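Local coordinates for protein probable DNA endonuclease SmrA (PDB 3QD7) that binds DNA and cuts it as an endonuclease, this chain being the piece that carries its Smr (small MutS-related) domain, at residues D16-S21 / Y99-L104; L50-Q55 / N94-Y99; K62-F67 / T105-V110; S66-A71 / R77-I82. One frame throughout, in Å; residues are numbered along the deposited sequence.

How the contacts relate
Contacts 2, 3 and 4 are buried, and all three lie inside the Smr domain; contact 1, made by a loop ahead of strand 25-27, is only partly buried. Contacts 1 and 2 both use helix 92-105, their centres about 10 Å apart, and share Tyr99. Contacts 3 and 4 start from helix 57-73, about 7 Å apart between centres, sharing Ser66 and Phe67. Strands 49-51 and 78-82, reached by contacts 2 and 4, are neighbours in one sheet. The chemistry follows depth: a salt bridge occurs at the exposed end of contact 1, whereas the other three have no hydrogen bond between their segments and rest on aliphatic or aromatic packing.

Contact 1 (D16-S21 / Y99-L104); sequences DIIPLS and YVARWL
The loop that precedes strand 25-27 runs past helix 92-105 of the Smr domain here, touching it through the consecutive residues Ala101 and Arg102. At the second of these, Asp16 and Arg102 form a salt bridge: Arg102 NH2 donates to Asp16 OD1 at 3.0 Å, with an N-H...O angle of 145°. The acceptor is approached nearly in line with its C-O bond, yet it sits 24° out of the guanidinium plane. The salt bridge thus rests on one hydrogen bond, with NH2 alone, and not on a flat two-pronged pairing. With CG anti to the backbone N (chi1 164°) and a bend at chi3, the Arg102 chain brings its guanidinium round to the loop. Arg102 NH2 also donates to Gly13 O, which gives the same nitrogen a second acceptor in the loop.

At Ala101, Ile18 CD1 meets Ala101 CB at 3.4 Å, closer than ordinary carbon packing. Around them, Ile18 N is hydrogen-bonded to Ser98 OG and Pro19 O to Arg97 NH2, so polar bonds to the same helix accompany the methyl contact. The loop is therefore held to the helix by an ion pair at the exposed Asp16 and by close apolar packing at the buried Ala101.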
# COMPACT_ATOMS: atom_id res chain seq x y z
N ASP A 16 -12.95 2.69 7.29
CA ASP A 16 -12.65 1.96 8.50
C ASP A 16 -11.26 2.42 8.98
O ASP A 16 -10.23 1.92 8.51
CB ASP A 16 -12.73 0.43 8.24
CG ASP A 16 -12.54 0.04 6.75
OD1 ASP A 16 -12.91 0.82 5.82
OD2 ASP A 16 -12.05 -1.09 6.48
N ILE A 17 -11.25 3.38 9.91
CA ILE A 17 -10.01 3.99 10.40
C ILE A 17 -9.24 2.99 11.23
O ILE A 17 -9.81 2.35 12.12
CB ILE A 17 -10.27 5.29 11.19
CG1 ILE A 17 -10.85 6.34 10.23
CG2 ILE A 17 -8.98 5.83 11.83
CD1 ILE A 17 -11.53 7.51 10.93
N ILE A 18 -7.95 2.82 10.91
CA ILE A 18 -7.12 1.88 11.65
C ILE A 18 -6.42 2.56 12.83
O ILE A 18 -5.72 3.58 12.66
CB ILE A 18 -6.11 1.13 10.73
CG1 ILE A 18 -6.85 0.46 9.57
CG2 ILE A 18 -5.30 0.06 11.53
CD1 ILE A 18 -5.95 0.17 8.44
N PRO A 19 -6.63 2.03 14.04
CA PRO A 19 -5.99 2.60 15.23
C PRO A 19 -4.48 2.59 15.08
O PRO A 19 -3.95 1.71 14.41
CB PRO A 19 -6.43 1.67 16.35
CG PRO A 19 -7.79 1.19 15.88
CD PRO A 19 -7.66 1.03 14.40
N LEU A 20 -3.80 3.56 15.68
CA LEU A 20 -2.33 3.65 15.57
C LEU A 20 -1.65 2.43 16.18
O LEU A 20 -0.54 2.06 15.78
CB LEU A 20 -1.81 4.93 16.25
CG LEU A 20 -2.22 6.31 15.73
CD1 LEU A 20 -1.53 7.38 16.59
CD2 LEU A 20 -1.91 6.51 14.24
N SER A 21 -2.35 1.80 17.12
CA SER A 21 -1.87 0.60 17.80
C SER A 21 -1.97 -0.65 16.91
O SER A 21 -1.37 -1.67 17.25
CB SER A 21 -2.64 0.37 19.11
OG SER A 21 -3.96 -0.12 18.85
N TYR A 99 -6.88 4.39 4.19
CA TYR A 99 -7.32 4.26 2.80
C TYR A 99 -6.42 3.32 2.04
O TYR A 99 -6.92 2.51 1.24
CB TYR A 99 -7.38 5.62 2.11
CG TYR A 99 -8.73 6.30 2.24
CD1 TYR A 99 -9.90 5.67 1.80
CD2 TYR A 99 -8.83 7.57 2.82
CE1 TYR A 99 -11.14 6.29 1.92
CE2 TYR A 99 -10.09 8.21 2.95
CZ TYR A 99 -11.23 7.55 2.49
OH TYR A 99 -12.45 8.15 2.61
N VAL A 100 -5.10 3.43 2.27
CA VAL A 100 -4.16 2.56 1.54
C VAL A 100 -4.43 1.09 1.92
O VAL A 100 -4.42 0.20 1.07
CB VAL A 100 -2.66 2.95 1.79
CG1 VAL A 100 -1.71 1.85 1.29
CG2 VAL A 100 -2.30 4.33 1.14
N ALA A 101 -4.71 0.85 3.20
CA ALA A 101 -5.07 -0.50 3.65
C ALA A 101 -6.25 -1.10 2.87
O ALA A 101 -6.22 -2.26 2.50
CB ALA A 101 -5.39 -0.50 5.14
N ARG A 102 -7.29 -0.30 2.64
CA ARG A 102 -8.44 -0.77 1.89
C ARG A 102 -8.11 -0.89 0.41
O ARG A 102 -8.43 -1.90 -0.21
CB ARG A 102 -9.59 0.22 2.06
CG ARG A 102 -10.69 0.04 1.03
CD ARG A 102 -11.60 1.22 1.02
NE ARG A 102 -12.51 1.18 2.16
CZ ARG A 102 -13.60 1.93 2.27
NH1 ARG A 102 -13.90 2.79 1.31
NH2 ARG A 102 -14.37 1.81 3.34
N TRP A 103 -7.50 0.15 -0.17
CA TRP A 103 -7.25 0.17 -1.62
C TRP A 103 -6.44 -1.01 -2.12
O TRP A 103 -6.71 -1.54 -3.20
CB TRP A 103 -6.58 1.48 -2.04
CG TRP A 103 -7.43 2.69 -1.79
CD1 TRP A 103 -8.79 2.74 -1.67
CD2 TRP A 103 -6.97 4.04 -1.64
NE1 TRP A 103 -9.21 4.04 -1.46
CE2 TRP A 103 -8.10 4.86 -1.44
CE3 TRP A 103 -5.71 4.63 -1.69
CZ2 TRP A 103 -8.00 6.24 -1.27
CZ3 TRP A 103 -5.61 5.99 -1.53
CH2 TRP A 103 -6.75 6.79 -1.30
N LEU A 104 -5.45 -1.44 -1.32
CA LEU A 104 -4.59 -2.53 -1.75
C LEU A 104 -5.36 -3.83 -1.84
O LEU A 104 -5.08 -4.62 -2.73
CB LEU A 104 -3.35 -2.68 -0.86
CG LEU A 104 -2.36 -1.53 -0.89
CD1 LEU A 104 -1.26 -1.70 0.18
CD2 LEU A 104 -1.77 -1.34 -2.28

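Contact 2 (L50-Q55 / N94-Y99); sequences LNLLRQ and NIVRSY
Val96 meets both Leu52 and Gln55 from helix 92-105, and the helical segment 94-99 can be followed from its start to place that contact. Asn94 O accepts two bonds from Ser98, one from its N at 2.9 Å and one from its OG at 3.0 Å. The hydroxyl lies 25° from the carbonyl plane, and the two donors arrive from opposite faces of that plane.

Val96, two residues on, points toward segment 50-55. Its CG1 is anti to the backbone N (chi1 176°) and lies 4.1 Å from Leu52 CD2, the two side chains crossing at a slant. The other branch, CG2, rests 4.2 Å from Gln55 O. That carbonyl is hydrogen-bonded by His92 NE2, so the methyl packs beside a polar atom already given a donor. Leu52 and Gln55 are the ends of a type II beta turn closed by Gln55 N to Leu52 O at 3.2 Å, which brings both to the same valine.

Farther along, Arg97 NH1 binds Gln22 O. With no hydrogen bond between the two segments, the contact is loose apolar packing of the buried Val96 and Leu52, joining helix 92-105 to the turn that follows strand 49-51.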
# COMPACT_ATOMS: atom_id res chain seq x y z
N LEU A 50 6.43 4.41 -3.55
CA LEU A 50 5.47 5.45 -3.82
C LEU A 50 5.39 6.38 -2.60
O LEU A 50 5.00 5.95 -1.52
CB LEU A 50 4.10 4.83 -4.12
CG LEU A 50 2.94 5.79 -4.31
CD1 LEU A 50 3.10 6.58 -5.63
CD2 LEU A 50 1.60 5.07 -4.27
N ASN A 51 5.72 7.65 -2.80
CA ASN A 51 5.73 8.64 -1.74
C ASN A 51 4.46 9.52 -1.68
O ASN A 51 4.24 10.40 -2.53
CB ASN A 51 7.03 9.47 -1.86
CG ASN A 51 7.14 10.58 -0.84
OD1 ASN A 51 8.10 11.35 -0.87
ND2 ASN A 51 6.19 10.68 0.05
N LEU A 52 3.63 9.28 -0.65
CA LEU A 52 2.31 9.92 -0.49
C LEU A 52 2.30 11.02 0.57
O LEU A 52 1.23 11.54 0.93
CB LEU A 52 1.32 8.87 -0.03
CG LEU A 52 0.41 8.13 -1.01
CD1 LEU A 52 0.97 8.10 -2.39
CD2 LEU A 52 0.04 6.74 -0.48
N LEU A 53 3.48 11.34 1.10
CA LEU A 53 3.58 12.34 2.15
C LEU A 53 3.00 13.66 1.69
O LEU A 53 3.28 14.12 0.56
CB LEU A 53 5.03 12.52 2.63
CG LEU A 53 5.66 11.27 3.21
CD1 LEU A 53 7.16 11.50 3.33
CD2 LEU A 53 5.07 10.90 4.58
N ARG A 54 2.17 14.23 2.56
CA ARG A 54 1.47 15.51 2.40
C ARG A 54 0.63 15.65 1.12
O ARG A 54 0.44 16.75 0.57
CB ARG A 54 2.38 16.72 2.71
CG ARG A 54 3.51 17.02 1.76
CD ARG A 54 4.56 17.92 2.44
NE ARG A 54 5.25 17.23 3.53
CZ ARG A 54 6.47 16.69 3.44
NH1 ARG A 54 7.16 16.78 2.30
NH2 ARG A 54 7.00 16.07 4.49
N GLN A 55 0.12 14.51 0.66
CA GLN A 55 -0.83 14.47 -0.45
C GLN A 55 -2.24 14.36 0.08
O GLN A 55 -2.52 13.49 0.93
CB GLN A 55 -0.56 13.30 -1.40
CG GLN A 55 0.85 13.28 -1.99
CD GLN A 55 1.07 14.32 -3.07
OE1 GLN A 55 0.14 15.01 -3.51
NE2 GLN A 55 2.32 14.44 -3.52
N ASN A 94 -2.59 8.86 9.23
CA ASN A 94 -3.37 7.67 9.55
C ASN A 94 -4.62 7.49 8.67
O ASN A 94 -5.04 6.36 8.41
CB ASN A 94 -3.79 7.65 11.04
CG ASN A 94 -4.24 6.26 11.47
OD1 ASN A 94 -5.38 6.04 11.90
ND2 ASN A 94 -3.34 5.31 11.30
N ILE A 95 -5.22 8.60 8.25
CA ILE A 95 -6.34 8.54 7.31
C ILE A 95 -5.84 7.99 5.96
O ILE A 95 -6.45 7.07 5.39
CB ILE A 95 -7.02 9.92 7.10
CG1 ILE A 95 -7.68 10.43 8.40
CG2 ILE A 95 -8.05 9.84 6.00
CD1 ILE A 95 -8.58 9.44 9.10
N VAL A 96 -4.75 8.55 5.47
CA VAL A 96 -4.07 8.03 4.29
C VAL A 96 -3.72 6.54 4.44
O VAL A 96 -4.01 5.75 3.54
CB VAL A 96 -2.81 8.85 3.91
CG1 VAL A 96 -2.06 8.19 2.72
CG2 VAL A 96 -3.21 10.27 3.53
N ARG A 97 -3.09 6.17 5.57
CA ARG A 97 -2.72 4.80 5.87
C ARG A 97 -3.96 3.90 5.81
O ARG A 97 -3.90 2.78 5.28
CB ARG A 97 -2.08 4.72 7.27
CG ARG A 97 -1.42 3.35 7.57
CD ARG A 97 -0.76 3.30 8.95
NE ARG A 97 -1.74 3.33 10.03
CZ ARG A 97 -1.90 2.38 10.94
NH1 ARG A 97 -1.13 1.28 10.95
NH2 ARG A 97 -2.85 2.53 11.86
N SER A 98 -5.08 4.38 6.36
CA SER A 98 -6.32 3.57 6.41
C SER A 98 -6.93 3.35 5.03
O SER A 98 -7.38 2.25 4.73
CB SER A 98 -7.36 4.16 7.37
OG SER A 98 -6.90 4.08 8.69
N TYR A 99 -6.88 4.39 4.19
CA TYR A 99 -7.32 4.26 2.80
C TYR A 99 -6.42 3.32 2.04
O TYR A 99 -6.92 2.51 1.24
CB TYR A 99 -7.38 5.62 2.11
CG TYR A 99 -8.73 6.30 2.24
CD1 TYR A 99 -9.90 5.67 1.80
CD2 TYR A 99 -8.83 7.57 2.82
CE1 TYR A 99 -11.14 6.29 1.92
CE2 TYR A 99 -10.09 8.21 2.95
CZ TYR A 99 -11.23 7.55 2.49
OH TYR A 99 -12.45 8.15 2.61

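Contact 3 (K62-F67 / T105-V110); sequences KMVFSF and TEFDDV
Segment 62-67 is regular helix, with Ser66 N bonded to Lys62 O and Phe67 N to Met63 O, and it faces a loop between helix 92-105 and strand 110-115. In that loop Phe107 to Val110 form a type I beta turn, whose closing bond, Val110 N to Phe107 O, is weak at 3.3 Å. The backbones come nearest at Phe65 and Phe107, where the CA atoms are 9.0 Å apart, so the gap is spanned mainly by the Phe107 side chain.

The CB of Phe107 points toward the helix, and with CG anti to the carbonyl carbon (chi1 -69°) the ring is carried forward end first. Phe107 CZ reaches Phe65 CA at 3.9 Å, and the CA lies in the plane of the Phe107 ring, at its edge. Phe107 CZ is also 4.0 Å from Phe65 CD2, the two side chains crossing at about a right angle. Phe107 CE2 is 4.4 Å from Val64 CG1, a looser touch. Phe9 meets both Phe65 and Phe107 edge-to-face, completing an aromatic cluster, while Ile68 and Gln69 of the same helix also touch Phe107.

Asp108 and Asp109, in the turn, each form a salt bridge with Arg131. The contact belongs to the alpha/beta/alpha fold of the protein: here the connection from helix 92-105 to strand 110-115 packs Phe107 on helix 57-73.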
# COMPACT_ATOMS: atom_id res chain seq x y z
N LYS A 62 -5.56 8.57 -6.70
CA LYS A 62 -5.09 8.58 -8.09
C LYS A 62 -3.66 8.03 -8.23
O LYS A 62 -3.38 7.27 -9.15
CB LYS A 62 -5.20 10.01 -8.68
CG LYS A 62 -6.63 10.59 -8.65
CD LYS A 62 -6.84 11.81 -9.59
CE LYS A 62 -6.06 13.02 -9.13
NZ LYS A 62 -6.69 14.29 -9.58
N MET A 63 -2.77 8.41 -7.32
CA MET A 63 -1.38 7.95 -7.33
C MET A 63 -1.24 6.44 -7.06
O MET A 63 -0.50 5.74 -7.74
CB MET A 63 -0.55 8.74 -6.30
CG MET A 63 -0.41 10.22 -6.64
SD MET A 63 0.20 11.19 -5.23
CE MET A 63 1.95 10.88 -5.37
N VAL A 64 -1.95 5.94 -6.07
CA VAL A 64 -1.88 4.51 -5.72
C VAL A 64 -2.37 3.66 -6.90
O VAL A 64 -1.74 2.68 -7.29
CB VAL A 64 -2.70 4.23 -4.39
CG1 VAL A 64 -2.91 2.73 -4.14
CG2 VAL A 64 -2.03 4.92 -3.18
N PHE A 65 -3.50 4.06 -7.47
CA PHE A 65 -4.06 3.36 -8.59
C PHE A 65 -3.08 3.35 -9.75
O PHE A 65 -2.74 2.29 -10.28
CB PHE A 65 -5.37 4.00 -9.01
CG PHE A 65 -6.02 3.35 -10.18
CD1 PHE A 65 -6.07 4.01 -11.41
CD2 PHE A 65 -6.61 2.10 -10.06
CE1 PHE A 65 -6.70 3.42 -12.51
CE2 PHE A 65 -7.24 1.50 -11.16
CZ PHE A 65 -7.27 2.16 -12.38
N SER A 66 -2.61 4.53 -10.12
CA SER A 66 -1.66 4.67 -11.22
C SER A 66 -0.33 3.93 -10.94
O SER A 66 0.23 3.28 -11.82
CB SER A 66 -1.43 6.16 -11.47
OG SER A 66 -0.61 6.34 -12.60
N PHE A 67 0.16 4.04 -9.71
CA PHE A 67 1.43 3.40 -9.32
C PHE A 67 1.32 1.88 -9.37
O PHE A 67 2.19 1.19 -9.91
CB PHE A 67 1.85 3.87 -7.91
CG PHE A 67 3.07 3.17 -7.37
CD1 PHE A 67 4.36 3.49 -7.83
CD2 PHE A 67 2.93 2.20 -6.35
CE1 PHE A 67 5.50 2.85 -7.30
CE2 PHE A 67 4.07 1.56 -5.82
CZ PHE A 67 5.35 1.88 -6.30
N THR A 105 -6.34 -4.04 -0.95
CA THR A 105 -7.14 -5.28 -1.01
C THR A 105 -8.06 -5.32 -2.24
O THR A 105 -8.55 -6.39 -2.63
CB THR A 105 -8.01 -5.50 0.25
OG1 THR A 105 -9.06 -4.53 0.27
CG2 THR A 105 -7.18 -5.41 1.55
N GLU A 106 -8.29 -4.16 -2.87
CA GLU A 106 -9.18 -4.06 -4.04
C GLU A 106 -8.54 -4.45 -5.39
O GLU A 106 -9.25 -4.66 -6.40
CB GLU A 106 -9.80 -2.67 -4.11
CG GLU A 106 -10.80 -2.49 -3.01
CD GLU A 106 -11.35 -1.09 -2.90
OE1 GLU A 106 -10.68 -0.14 -3.29
OE2 GLU A 106 -12.45 -0.94 -2.36
N PHE A 107 -7.21 -4.54 -5.40
CA PHE A 107 -6.49 -5.07 -6.53
C PHE A 107 -6.46 -6.60 -6.47
O PHE A 107 -5.97 -7.20 -5.49
CB PHE A 107 -5.06 -4.53 -6.56
CG PHE A 107 -4.97 -3.05 -6.88
CD1 PHE A 107 -5.05 -2.59 -8.19
CD2 PHE A 107 -4.78 -2.11 -5.86
CE1 PHE A 107 -4.97 -1.24 -8.50
CE2 PHE A 107 -4.69 -0.75 -6.16
CZ PHE A 107 -4.78 -0.31 -7.48
N ASP A 108 -6.95 -7.22 -7.52
CA ASP A 108 -6.79 -8.66 -7.71
C ASP A 108 -5.33 -9.16 -7.56
O ASP A 108 -5.11 -10.26 -7.05
CB ASP A 108 -7.35 -9.06 -9.10
CG ASP A 108 -7.79 -10.49 -9.13
OD1 ASP A 108 -8.59 -10.89 -8.25
OD2 ASP A 108 -7.34 -11.21 -10.04
N ASP A 109 -4.34 -8.37 -7.98
CA ASP A 109 -2.93 -8.81 -8.02
C ASP A 109 -2.11 -8.54 -6.73
O ASP A 109 -0.91 -8.90 -6.65
CB ASP A 109 -2.21 -8.21 -9.22
CG ASP A 109 -2.77 -8.68 -10.56
OD1 ASP A 109 -2.73 -9.89 -10.85
OD2 ASP A 109 -3.24 -7.84 -11.33
N VAL A 110 -2.74 -7.94 -5.73
CA VAL A 110 -2.11 -7.74 -4.44
C VAL A 110 -2.29 -9.02 -3.61
O VAL A 110 -3.41 -9.44 -3.33
CB VAL A 110 -2.71 -6.49 -3.71
CG1 VAL A 110 -2.45 -6.52 -2.18
CG2 VAL A 110 -2.18 -5.22 -4.32

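Contact 4 (S66-A71 / R77-I82)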
# COMPACT_ATOMS: atom_id res chain seq x y z
N SER A 66 -2.61 4.53 -10.12
CA SER A 66 -1.66 4.67 -11.22
C SER A 66 -0.33 3.93 -10.94
O SER A 66 0.23 3.28 -11.82
CB SER A 66 -1.43 6.16 -11.47
OG SER A 66 -0.61 6.34 -12.60
N PHE A 67 0.16 4.04 -9.71
CA PHE A 67 1.43 3.40 -9.32
C PHE A 67 1.32 1.88 -9.37
O PHE A 67 2.19 1.19 -9.91
CB PHE A 67 1.85 3.87 -7.91
CG PHE A 67 3.07 3.17 -7.37
CD1 PHE A 67 4.36 3.49 -7.83
CD2 PHE A 67 2.93 2.20 -6.35
CE1 PHE A 67 5.50 2.85 -7.30
CE2 PHE A 67 4.07 1.56 -5.82
CZ PHE A 67 5.35 1.88 -6.30
N ILE A 68 0.25 1.34 -8.80
CA ILE A 68 0.10 -0.11 -8.83
C ILE A 68 -0.07 -0.65 -10.27
O ILE A 68 0.56 -1.66 -10.64
CB ILE A 68 -1.05 -0.59 -7.91
CG1 ILE A 68 -0.75 -0.20 -6.46
CG2 ILE A 68 -1.25 -2.15 -8.06
CD1 ILE A 68 0.43 -0.94 -5.85
N GLN A 69 -0.88 0.03 -11.09
CA GLN A 69 -0.94 -0.29 -12.52
C GLN A 69 0.44 -0.28 -13.20
O GLN A 69 0.75 -1.19 -13.97
CB GLN A 69 -1.87 0.67 -13.28
CG GLN A 69 -3.36 0.67 -12.82
CD GLN A 69 -4.08 -0.67 -13.00
OE1 GLN A 69 -5.10 -0.94 -12.33
NE2 GLN A 69 -3.59 -1.50 -13.89
N GLN A 70 1.25 0.74 -12.91
CA GLN A 70 2.59 0.87 -13.49
C GLN A 70 3.48 -0.28 -13.02
O GLN A 70 4.17 -0.89 -13.82
CB GLN A 70 3.24 2.23 -13.11
CG GLN A 70 4.81 2.25 -13.16
CD GLN A 70 5.52 2.91 -11.93
OE1 GLN A 70 6.39 2.29 -11.28
NE2 GLN A 70 5.16 4.18 -11.63
N ALA A 71 3.46 -0.54 -11.72
CA ALA A 71 4.31 -1.59 -11.11
C ALA A 71 3.97 -2.96 -11.72
O ALA A 71 4.85 -3.73 -12.05
CB ALA A 71 4.11 -1.61 -9.60
N ARG A 77 7.40 -7.27 -8.26
CA ARG A 77 6.85 -8.30 -7.39
C ARG A 77 6.59 -7.77 -5.99
O ARG A 77 5.85 -8.36 -5.23
CB ARG A 77 7.77 -9.52 -7.37
CG ARG A 77 7.84 -10.20 -8.74
CD ARG A 77 8.87 -11.29 -8.74
NE ARG A 77 8.41 -12.45 -7.99
CZ ARG A 77 9.21 -13.36 -7.47
NH1 ARG A 77 8.70 -14.40 -6.83
NH2 ARG A 77 10.54 -13.24 -7.59
N ASN A 78 7.22 -6.65 -5.67
CA ASN A 78 6.95 -5.97 -4.41
C ASN A 78 7.21 -4.49 -4.51
O ASN A 78 8.09 -4.05 -5.24
CB ASN A 78 7.70 -6.59 -3.24
CG ASN A 78 9.08 -7.04 -3.62
OD1 ASN A 78 9.31 -8.22 -3.88
ND2 ASN A 78 10.02 -6.09 -3.66
N VAL A 79 6.40 -3.73 -3.79
CA VAL A 79 6.52 -2.28 -3.79
C VAL A 79 6.37 -1.77 -2.38
O VAL A 79 5.87 -2.49 -1.50
CB VAL A 79 5.51 -1.61 -4.75
CG1 VAL A 79 5.81 -2.04 -6.16
CG2 VAL A 79 4.04 -1.95 -4.38
N LEU A 80 6.87 -0.56 -2.19
CA LEU A 80 6.81 0.14 -0.92
C LEU A 80 5.87 1.33 -1.03
O LEU A 80 6.02 2.17 -1.93
CB LEU A 80 8.22 0.65 -0.55
CG LEU A 80 8.35 1.45 0.76
CD1 LEU A 80 8.04 0.54 1.94
CD2 LEU A 80 9.77 1.96 0.85
N ILE A 81 4.92 1.44 -0.11
CA ILE A 81 4.12 2.66 -0.08
C ILE A 81 4.36 3.44 1.20
O ILE A 81 4.21 2.92 2.30
CB ILE A 81 2.61 2.37 -0.27
CG1 ILE A 81 2.34 1.53 -1.54
CG2 ILE A 81 1.82 3.69 -0.29
CD1 ILE A 81 0.89 1.12 -1.65
N ILE A 82 4.68 4.73 1.04
CA ILE A 82 5.02 5.62 2.14
C ILE A 82 3.86 6.56 2.43
O ILE A 82 3.59 7.50 1.67
CB ILE A 82 6.28 6.47 1.81
CG1 ILE A 82 7.38 5.57 1.20
CG2 ILE A 82 6.77 7.23 3.08
CD1 ILE A 82 8.46 6.29 0.38
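A chi1 of 174° turns Phe67 CG away from the backbone N, and the ring extends from helix 57-73 to strand 78-82, while Val79 has CG1 anti to the carbonyl carbon (chi1 -63°) and CG2 between the backbone N and that carbon, so that both methyls spread toward the helix. These two side chains approach from opposite directions within a beta-alpha-beta unit, strand 49-51, helix 57-73 and strand 78-82, whose two strands are parallel neighbours in the sheet. The helix lies along strand 78-82 on one face of the sheet: the short axes of 66-71 and 78-82 run nearly antiparallel, at 160°, and approach to 10.1 Å, which is the geometry expected when the chain turns back from helix to strand.

Val79 is met by three helix residues. Phe67 CE2 stands 3.6 Å from Val79 CB, and Phe67 CZ is 3.9 Å from Val79 CG1. Ile68 reaches in from the flank, its CD1 4.0 Å from Val79 CG2, the two side chains set at a slant to each other. Ala71, one turn after Phe67, completes the set. The valine branches thus divide the work: CG1 touches both Ala71 and the ring, CG2 both the ring and Ile68.

Leu50 packs on Phe67 from the adjacent strand, and Leu130 covers Ala71 and Val79 from strand 125-130. No hydrogen bond joins the two segments, and Ala71 CB lies 3.9 Å from Val79 CG1.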